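Local atomic coordinates of putative isochorismatase (Bordetella bronchiseptica, PDB entry 3UAO), a protein that catalyses the hydrolysis of maleamate to maleate and ammonia, a step in the bacterial breakdown of nicotinate (vitamin B3). Residues Leu41-Phe52 against Gly158-Ala167; Val94-Phe105 against Val136-Ala144. One frame throughout, in Å; residues are numbered along the deposited sequence.

Contact 1 of 2, residues Leu41-Phe52 against Gly158-Ala167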
loop_
_atom_site.group_PDB
_atom_site.type_symbol
_atom_site.label_atom_id
_atom_site.label_comp_id
_atom_site.label_asym_id
_atom_site.label_seq_id
_atom_site.Cartn_x
_atom_site.Cartn_y
_atom_site.Cartn_z
ATOM N N LEU A 41 -22.079 14.430 0.641
ATOM C CA LEU A 41 -21.125 14.636 1.729
ATOM C C LEU A 41 -21.538 13.848 2.934
ATOM O O LEU A 41 -22.728 13.633 3.136
ATOM C CB LEU A 41 -21.063 16.101 2.107
ATOM C CG LEU A 41 -20.063 16.947 1.353
ATOM C CD1 LEU A 41 -19.872 16.502 -0.087
ATOM C CD2 LEU A 41 -20.493 18.389 1.471
ATOM N N LYS A 42 -20.565 13.454 3.758
ATOM C CA LYS A 42 -20.831 12.606 4.928
ATOM C C LYS A 42 -19.768 12.702 6.037
ATOM O O LYS A 42 -18.590 12.446 5.818
ATOM C CB LYS A 42 -20.927 11.156 4.462
ATOM C CG LYS A 42 -21.713 10.248 5.371
ATOM C CD LYS A 42 -21.319 8.806 5.135
ATOM C CE LYS A 42 -21.975 7.837 6.155
ATOM N NZ LYS A 42 -21.406 6.485 5.972
ATOM N N ALA A 43 -20.229 13.033 7.237
ATOM C CA ALA A 43 -19.413 13.132 8.436
ATOM C C ALA A 43 -19.054 11.734 8.882
ATOM O O ALA A 43 -19.715 10.796 8.467
ATOM C CB ALA A 43 -20.196 13.849 9.541
ATOM N N PRO A 44 -18.006 11.582 9.719
ATOM C CA PRO A 44 -17.123 12.663 10.199
ATOM C C PRO A 44 -16.299 13.263 9.076
ATOM O O PRO A 44 -15.936 12.555 8.142
ATOM C CB PRO A 44 -16.207 11.962 11.240
ATOM C CG PRO A 44 -16.903 10.724 11.603
ATOM C CD PRO A 44 -17.731 10.309 10.418
ATOM N N TYR A 45 -16.018 14.558 9.174
ATOM C CA TYR A 45 -15.151 15.235 8.205
ATOM C C TYR A 45 -13.712 15.351 8.666
ATOM O O TYR A 45 -13.414 15.295 9.849
ATOM C CB TYR A 45 -15.642 16.636 7.904
ATOM C CG TYR A 45 -17.022 16.641 7.374
ATOM C CD1 TYR A 45 -17.259 16.281 6.083
ATOM C CD2 TYR A 45 -18.116 17.000 8.191
ATOM C CE1 TYR A 45 -18.537 16.265 5.590
ATOM C CE2 TYR A 45 -19.388 16.974 7.717
ATOM C CZ TYR A 45 -19.594 16.610 6.406
ATOM O OH TYR A 45 -20.852 16.555 5.876
ATOM N N GLY A 46 -12.836 15.541 7.693
ATOM C CA GLY A 46 -11.429 15.781 7.904
ATOM C C GLY A 46 -10.925 16.730 6.841
ATOM O O GLY A 46 -11.638 17.061 5.864
ATOM N N LEU A 47 -9.699 17.186 7.031
ATOM C CA LEU A 47 -9.098 18.192 6.175
ATOM C C LEU A 47 -7.666 17.783 5.908
ATOM O O LEU A 47 -6.898 17.522 6.823
ATOM C CB LEU A 47 -9.140 19.597 6.834
ATOM C CG LEU A 47 -8.338 20.755 6.205
ATOM C CD1 LEU A 47 -8.892 21.154 4.873
ATOM C CD2 LEU A 47 -8.308 21.940 7.123
ATOM N N LEU A 48 -7.325 17.744 4.634
ATOM C CA LEU A 48 -5.975 17.554 4.180
ATOM C C LEU A 48 -5.511 18.803 3.479
ATOM O O LEU A 48 -6.165 19.221 2.520
ATOM C CB LEU A 48 -5.986 16.446 3.131
ATOM C CG LEU A 48 -4.604 16.114 2.623
ATOM C CD1 LEU A 48 -3.739 15.741 3.799
ATOM C CD2 LEU A 48 -4.747 15.012 1.630
ATOM N N ILE A 49 -4.403 19.377 3.923
ATOM C CA ILE A 49 -3.779 20.481 3.231
ATOM C C ILE A 49 -2.490 19.960 2.600
ATOM O O ILE A 49 -1.525 19.642 3.305
ATOM C CB ILE A 49 -3.457 21.630 4.188
ATOM C CG1 ILE A 49 -4.698 22.052 4.990
ATOM C CG2 ILE A 49 -2.921 22.824 3.437
ATOM C CD1 ILE A 49 -4.403 23.098 6.038
ATOM N N VAL A 50 -2.436 19.861 1.281
ATOM C CA VAL A 50 -1.262 19.218 0.679
ATOM C C VAL A 50 -0.187 20.193 0.193
ATOM O O VAL A 50 -0.434 21.021 -0.647
ATOM C CB VAL A 50 -1.625 18.041 -0.352
ATOM C CG1 VAL A 50 -3.101 17.745 -0.371
ATOM C CG2 VAL A 50 -1.080 18.258 -1.692
ATOM N N ASP A 51 0.983 20.108 0.808
ATOM C CA ASP A 51 2.195 20.794 0.363
ATOM C C ASP A 51 2.149 22.307 0.258
ATOM O O ASP A 51 2.862 22.901 -0.551
ATOM C CB ASP A 51 2.665 20.220 -0.982
ATOM C CG ASP A 51 3.012 18.783 -0.897
ATOM O OD1 ASP A 51 3.160 18.268 0.230
ATOM O OD2 ASP A 51 3.111 18.162 -1.970
ATOM N N PHE A 52 1.355 22.957 1.078
ATOM C CA PHE A 52 1.424 24.412 1.140
ATOM C C PHE A 52 2.669 24.832 1.916
ATOM O O PHE A 52 2.571 25.279 3.058
ATOM C CB PHE A 52 0.153 25.003 1.752
ATOM C CG PHE A 52 -0.920 25.284 0.751
ATOM C CD1 PHE A 52 -0.616 25.424 -0.593
ATOM C CD2 PHE A 52 -2.238 25.464 1.165
ATOM C CE1 PHE A 52 -1.609 25.733 -1.488
ATOM C CE2 PHE A 52 -3.216 25.780 0.279
ATOM C CZ PHE A 52 -2.917 25.921 -1.040
ATOM N N GLY A 158 -11.965 7.324 11.843
ATOM C CA GLY A 158 -13.289 7.098 11.295
ATOM C C GLY A 158 -13.787 8.118 10.280
ATOM O O GLY A 158 -15.012 8.275 10.114
ATOM N N VAL A 159 -12.858 8.754 9.544
ATOM C CA VAL A 159 -13.197 9.849 8.626
ATOM C C VAL A 159 -13.867 9.377 7.351
ATOM O O VAL A 159 -13.338 8.508 6.649
ATOM C CB VAL A 159 -11.957 10.714 8.297
ATOM C CG1 VAL A 159 -12.222 11.632 7.090
ATOM C CG2 VAL A 159 -11.548 11.523 9.545
ATOM N N GLN A 160 -15.024 9.951 7.040
ATOM C CA GLN A 160 -15.818 9.530 5.865
ATOM C C GLN A 160 -15.560 10.421 4.674
ATOM O O GLN A 160 -15.453 9.939 3.566
ATOM C CB GLN A 160 -17.319 9.547 6.186
ATOM C CG GLN A 160 -17.766 8.433 7.137
ATOM C CD GLN A 160 -17.751 7.108 6.458
ATOM O OE1 GLN A 160 -16.740 6.418 6.441
ATOM N NE2 GLN A 160 -18.874 6.745 5.851
ATOM N N THR A 161 -15.496 11.724 4.921
ATOM C CA THR A 161 -15.270 12.752 3.923
ATOM C C THR A 161 -14.039 13.632 4.272
ATOM O O THR A 161 -13.899 14.141 5.386
ATOM C CB THR A 161 -16.501 13.669 3.831
ATOM O OG1 THR A 161 -17.667 12.909 3.463
ATOM C CG2 THR A 161 -16.275 14.808 2.835
ATOM N N LEU A 162 -13.171 13.842 3.302
ATOM C CA LEU A 162 -11.950 14.584 3.478
ATOM C C LEU A 162 -11.911 15.822 2.586
ATOM O O LEU A 162 -11.945 15.733 1.372
ATOM C CB LEU A 162 -10.774 13.651 3.113
ATOM C CG LEU A 162 -9.345 14.180 3.248
ATOM C CD1 LEU A 162 -9.091 14.473 4.747
ATOM C CD2 LEU A 162 -8.311 13.235 2.646
ATOM N N LEU A 163 -11.819 16.995 3.186
ATOM C CA LEU A 163 -11.671 18.219 2.420
ATOM C C LEU A 163 -10.193 18.309 2.022
ATOM O O LEU A 163 -9.312 18.019 2.824
ATOM C CB LEU A 163 -12.107 19.429 3.249
ATOM C CG LEU A 163 -13.637 19.662 3.448
ATOM C CD1 LEU A 163 -14.303 18.597 4.343
ATOM C CD2 LEU A 163 -13.901 21.052 3.992
ATOM N N VAL A 164 -9.924 18.659 0.770
ATOM C CA VAL A 164 -8.551 18.833 0.303
ATOM C C VAL A 164 -8.252 20.256 -0.161
ATOM O O VAL A 164 -9.011 20.862 -0.900
ATOM C CB VAL A 164 -8.193 17.848 -0.859
ATOM C CG1 VAL A 164 -6.746 18.076 -1.304
ATOM C CG2 VAL A 164 -8.366 16.425 -0.396
ATOM N N ALA A 165 -7.111 20.749 0.293
ATOM C CA ALA A 165 -6.519 21.981 -0.141
ATOM C C ALA A 165 -5.050 21.713 -0.469
ATOM O O ALA A 165 -4.533 20.686 -0.111
ATOM C CB ALA A 165 -6.597 22.988 0.984
ATOM N N GLY A 166 -4.381 22.652 -1.143
ATOM C CA GLY A 166 -2.958 22.589 -1.325
ATOM C C GLY A 166 -2.504 22.933 -2.717
ATOM O O GLY A 166 -3.240 23.523 -3.504
ATOM N N ALA A 167 -1.258 22.556 -3.015
ATOM C CA ALA A 167 -0.655 22.790 -4.325
ATOM C C ALA A 167 0.139 21.532 -4.671
ATOM O O ALA A 167 0.460 20.789 -3.761
ATOM C CB ALA A 167 0.259 23.976 -4.265
#
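Gly46 and Leu163 bond where strands 45-50 and 161-167 run side by side in the parallel sheet of the Rossmann-like isochorismatase fold. The strand directions differ by 10°. The backbone ladder alternates from strand to strand: Gly46 N bonds Thr161 O, then Gly46 O takes Leu163 N, and so on up to Ala167 N, which reaches Val50 O at 2.9 Å. Leu48 N to Leu163 O is almost straight, 178° at the hydrogen.

Side chains pack on both faces. On one, Leu47 crosses Leu163 at about a right angle, CD1 to CB 4.0 Å, and Tyr45 lies alongside Thr161. On the other, CB of Leu48 meets CD2 of Leu162 and Val50 CG1 meets Val164 CG1 at 3.8 Å. Helix 67-84 covers the Leu47 face.

At the N-terminal end, a cis peptide precedes Pro44, whose O accepts Gln160 N at 3.0 Å. Thr161 OG1 lies beside its own backbone N (chi1 -60°), from where it donates to Lys42 O.

At the C-terminal end, Asp51 OD1 hydrogen-bonds Ser91. Next to it, the Phe52 ring lies flat over Gly166: CA sits 3.4 Å from the ring centroid, a CH-pi contact over the face.

Contact 2 of 2, residues Val94-Phe105 against Val136-Ala144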
loop_
_atom_site.group_PDB
_atom_site.type_symbol
_atom_site.label_atom_id
_atom_site.label_comp_id
_atom_site.label_asym_id
_atom_site.label_seq_id
_atom_site.Cartn_x
_atom_site.Cartn_y
_atom_site.Cartn_z
ATOM N N VAL A 94 9.464 15.811 1.644
ATOM C CA VAL A 94 10.763 15.749 2.326
ATOM C C VAL A 94 11.617 14.591 1.813
ATOM O O VAL A 94 11.226 13.421 1.901
ATOM C CB VAL A 94 10.601 15.566 3.826
ATOM C CG1 VAL A 94 11.987 15.264 4.485
ATOM C CG2 VAL A 94 9.926 16.772 4.474
ATOM N N TYR A 95 12.794 14.908 1.294
ATOM C CA TYR A 95 13.828 13.897 1.020
ATOM C C TYR A 95 14.909 13.935 2.094
ATOM O O TYR A 95 15.025 14.925 2.824
ATOM C CB TYR A 95 14.479 14.160 -0.325
ATOM C CG TYR A 95 13.586 13.875 -1.528
ATOM C CD1 TYR A 95 13.698 12.680 -2.238
ATOM C CD2 TYR A 95 12.686 14.804 -1.975
ATOM C CE1 TYR A 95 12.906 12.414 -3.337
ATOM C CE2 TYR A 95 11.864 14.540 -3.089
ATOM C CZ TYR A 95 11.988 13.345 -3.755
ATOM O OH TYR A 95 11.208 13.062 -4.842
ATOM N N ALA A 96 15.711 12.860 2.140
ATOM C CA ALA A 96 16.884 12.772 3.000
ATOM C C ALA A 96 17.980 13.746 2.549
ATOM O O ALA A 96 18.206 13.914 1.364
ATOM C CB ALA A 96 17.445 11.317 3.048
ATOM N N ASP A 97 18.645 14.340 3.544
ATOM C CA ASP A 97 19.745 15.313 3.376
ATOM C C ASP A 97 20.802 14.865 2.359
ATOM O O ASP A 97 21.257 15.678 1.546
ATOM C CB ASP A 97 20.421 15.616 4.729
ATOM C CG ASP A 97 19.584 16.539 5.626
ATOM O OD1 ASP A 97 18.473 16.970 5.221
ATOM O OD2 ASP A 97 20.054 16.851 6.754
ATOM N N ASP A 98 21.148 13.582 2.378
ATOM C CA ASP A 98 22.121 13.031 1.423
ATOM C C ASP A 98 21.511 12.471 0.105
ATOM O O ASP A 98 22.171 11.708 -0.607
ATOM C CB ASP A 98 23.017 11.964 2.124
ATOM C CG ASP A 98 22.246 10.707 2.563
ATOM O OD1 ASP A 98 21.002 10.675 2.416
ATOM O OD2 ASP A 98 22.898 9.759 3.068
ATOM N N ASP A 99 20.260 12.831 -0.205
ATOM C CA ASP A 99 19.568 12.283 -1.382
ATOM C C ASP A 99 19.405 10.744 -1.361
ATOM O O ASP A 99 19.275 10.134 -2.419
ATOM C CB ASP A 99 20.320 12.669 -2.676
ATOM C CG ASP A 99 20.762 14.138 -2.709
ATOM O OD1 ASP A 99 20.167 14.950 -1.976
ATOM O OD2 ASP A 99 21.681 14.470 -3.504
ATOM N N ALA A 100 19.449 10.122 -0.173
ATOM C CA ALA A 100 19.364 8.645 -0.034
ATOM C C ALA A 100 18.108 8.081 -0.673
ATOM O O ALA A 100 18.124 7.052 -1.327
ATOM C CB ALA A 100 19.378 8.249 1.419
ATOM N N ASP A 101 17.013 8.787 -0.465
ATOM C CA ASP A 101 15.731 8.399 -1.025
ATOM C C ASP A 101 15.382 9.117 -2.333
ATOM O O ASP A 101 14.219 9.220 -2.654
ATOM C CB ASP A 101 14.629 8.628 0.018
ATOM C CG ASP A 101 14.596 10.032 0.545
ATOM O OD1 ASP A 101 15.501 10.841 0.254
ATOM O OD2 ASP A 101 13.673 10.310 1.310
ATOM N N GLY A 102 16.396 9.619 -3.053
ATOM C CA GLY A 102 16.239 10.241 -4.383
ATOM C C GLY A 102 15.559 9.215 -5.293
ATOM O O GLY A 102 15.917 8.037 -5.259
ATOM N N ASN A 103 14.559 9.629 -6.070
ATOM C CA ASN A 103 13.664 8.650 -6.687
ATOM C C ASN A 103 13.322 8.995 -8.139
ATOM O O ASN A 103 14.081 9.703 -8.782
ATOM C CB ASN A 103 12.448 8.400 -5.777
ATOM C CG ASN A 103 11.568 9.612 -5.629
ATOM O OD1 ASN A 103 11.791 10.641 -6.297
ATOM N ND2 ASN A 103 10.553 9.510 -4.743
ATOM N N ILE A 104 12.232 8.451 -8.684
ATOM C CA ILE A 104 11.894 8.698 -10.080
ATOM C C ILE A 104 11.318 10.109 -10.186
ATOM O O ILE A 104 11.771 10.912 -11.001
ATOM C CB ILE A 104 10.943 7.634 -10.595
ATOM C CG1 ILE A 104 11.515 6.252 -10.302
ATOM C CG2 ILE A 104 10.712 7.750 -12.095
ATOM C CD1 ILE A 104 12.934 6.076 -10.829
ATOM N N PHE A 105 10.367 10.446 -9.319
ATOM C CA PHE A 105 9.823 11.801 -9.241
ATOM C C PHE A 105 10.884 12.897 -9.263
ATOM O O PHE A 105 10.680 13.945 -9.929
ATOM C CB PHE A 105 9.050 11.922 -7.935
ATOM C CG PHE A 105 8.224 13.176 -7.794
ATOM C CD1 PHE A 105 7.628 13.793 -8.886
ATOM C CD2 PHE A 105 7.984 13.686 -6.543
ATOM C CE1 PHE A 105 6.824 14.935 -8.725
ATOM C CE2 PHE A 105 7.203 14.837 -6.379
ATOM C CZ PHE A 105 6.631 15.462 -7.475
ATOM N N VAL A 136 1.363 15.653 10.458
ATOM C CA VAL A 136 2.237 16.149 9.394
ATOM C C VAL A 136 2.776 14.927 8.714
ATOM O O VAL A 136 3.546 14.173 9.279
ATOM C CB VAL A 136 3.400 17.021 9.941
ATOM C CG1 VAL A 136 4.245 17.599 8.817
ATOM C CG2 VAL A 136 2.846 18.137 10.870
ATOM N N VAL A 137 2.346 14.702 7.490
ATOM C CA VAL A 137 2.794 13.558 6.779
ATOM C C VAL A 137 3.855 14.027 5.792
ATOM O O VAL A 137 3.690 15.035 5.104
ATOM C CB VAL A 137 1.619 12.749 6.164
ATOM C CG1 VAL A 137 0.662 13.598 5.546
ATOM C CG2 VAL A 137 2.126 11.757 5.152
ATOM N N ARG A 138 4.977 13.292 5.790
ATOM C CA ARG A 138 6.123 13.563 4.950
ATOM C C ARG A 138 6.128 12.565 3.849
ATOM O O ARG A 138 5.840 11.390 4.067
ATOM C CB ARG A 138 7.405 13.423 5.734
ATOM C CG ARG A 138 7.720 14.625 6.655
ATOM C CD ARG A 138 8.531 14.142 7.852
ATOM N NE ARG A 138 8.889 15.232 8.746
ATOM C CZ ARG A 138 8.312 15.503 9.924
ATOM N NH1 ARG A 138 7.323 14.748 10.406
ATOM N NH2 ARG A 138 8.768 16.539 10.644
ATOM N N LYS A 139 6.466 13.028 2.644
ATOM C CA LYS A 139 6.363 12.199 1.490
ATOM C C LYS A 139 7.480 12.563 0.545
ATOM O O LYS A 139 8.025 13.660 0.616
ATOM C CB LYS A 139 4.982 12.393 0.847
ATOM C CG LYS A 139 4.718 13.780 0.179
ATOM C CD LYS A 139 3.224 14.032 0.105
ATOM C CE LYS A 139 2.823 15.256 -0.743
ATOM N NZ LYS A 139 3.548 15.317 -2.065
ATOM N N SER A 140 7.849 11.612 -0.303
ATOM C CA SER A 140 8.792 11.830 -1.360
ATOM C C SER A 140 8.127 11.573 -2.717
ATOM O O SER A 140 8.806 11.474 -3.713
ATOM C CB SER A 140 9.957 10.861 -1.171
ATOM O OG SER A 140 9.477 9.536 -0.940
ATOM N N THR A 141 6.795 11.456 -2.739
ATOM C CA THR A 141 6.008 11.271 -3.983
ATOM C C THR A 141 4.875 12.303 -4.029
ATOM O O THR A 141 4.677 13.040 -3.043
ATOM C CB THR A 141 5.426 9.882 -3.984
ATOM O OG1 THR A 141 4.683 9.689 -2.772
ATOM C CG2 THR A 141 6.551 8.879 -4.012
ATOM N N PRO A 142 4.138 12.398 -5.154
ATOM C CA PRO A 142 3.054 13.381 -5.252
ATOM C C PRO A 142 1.900 13.241 -4.250
ATOM O O PRO A 142 1.426 14.252 -3.691
ATOM C CB PRO A 142 2.517 13.182 -6.673
ATOM C CG PRO A 142 3.601 12.504 -7.402
ATOM C CD PRO A 142 4.343 11.675 -6.430
ATOM N N SER A 143 1.434 12.024 -4.019
ATOM C CA SER A 143 0.237 11.805 -3.168
ATOM C C SER A 143 0.532 11.724 -1.689
ATOM O O SER A 143 1.441 11.060 -1.283
ATOM C CB SER A 143 -0.464 10.511 -3.576
ATOM O OG SER A 143 -1.380 10.077 -2.580
ATOM N N ALA A 144 -0.289 12.357 -0.868
ATOM C CA ALA A 144 -0.088 12.337 0.602
ATOM C C ALA A 144 -0.371 10.953 1.186
ATOM O O ALA A 144 -0.157 10.721 2.403
ATOM C CB ALA A 144 -0.980 13.408 1.293
HETATM O O HOH W 1 11.781 8.245 -2.155
#
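Ser140 O receives the amide of Asn103, ND2 to O 2.8 Å. The donor lies above the carbonyl plane, 43° out of it, while the oxygen stays close to the plane of the Asn103 amide. The same oxygen lies near the edge of the Phe105 ring. Ser140 CB makes a CH-pi contact over one face of the Tyr95 ring, offset toward its rim, 4.2 Å from the centroid. Pro142 CD covers a face of Phe105 in a second CH-pi contact. Val94 N bonds Lys139 O at 2.8 Å, and Val94 CG2 lies alongside Arg138 CG. The contact thus joins the loop after strand 87-93 to the end of edge strand 135-139 and the turn beyond, at a subunit interface.

The next shell sets these groups. Tyr95 OH donates to Asn103 OD1 at 2.9 Å. The Asn103 side chain also caps a backbone N at the start of the helix that follows. A water joins Asp101 O to Ser140 OG, 2.9 Å from the hydroxyl. Lys139 NZ holds Thr141 O and Pro142 O.

Farther out the surroundings are mixed. Trp153 and Gln156 of the third subunit bond the backbone of the 94-105 loop, and Met149 of that subunit packs on Ser140. Met181 of the fourth packs on Phe105 and Pro142. With OD1 accepting and ND2 donating, the Asn103 amide probably has one orientation.

Both contacts reach the same parallel sheet. Contact 1 lies in its middle, near the centre of the chain; contact 2 starts at the outermost strand, 135-139, and extends into loops bordered by other subunits. Both are largely buried, but contact 1 is covered mainly by its own chain and contact 2 partly by its neighbours. Contact 1 is regular: a backbone ladder with aliphatic packing. Contact 2 has one backbone bond across it and depends on side chains, aromatic faces and a water. The two meet directly where Asp51 OD2 and Lys139 NZ form a 2.9 Å salt bridge, and where Leu48 packs on Ala144.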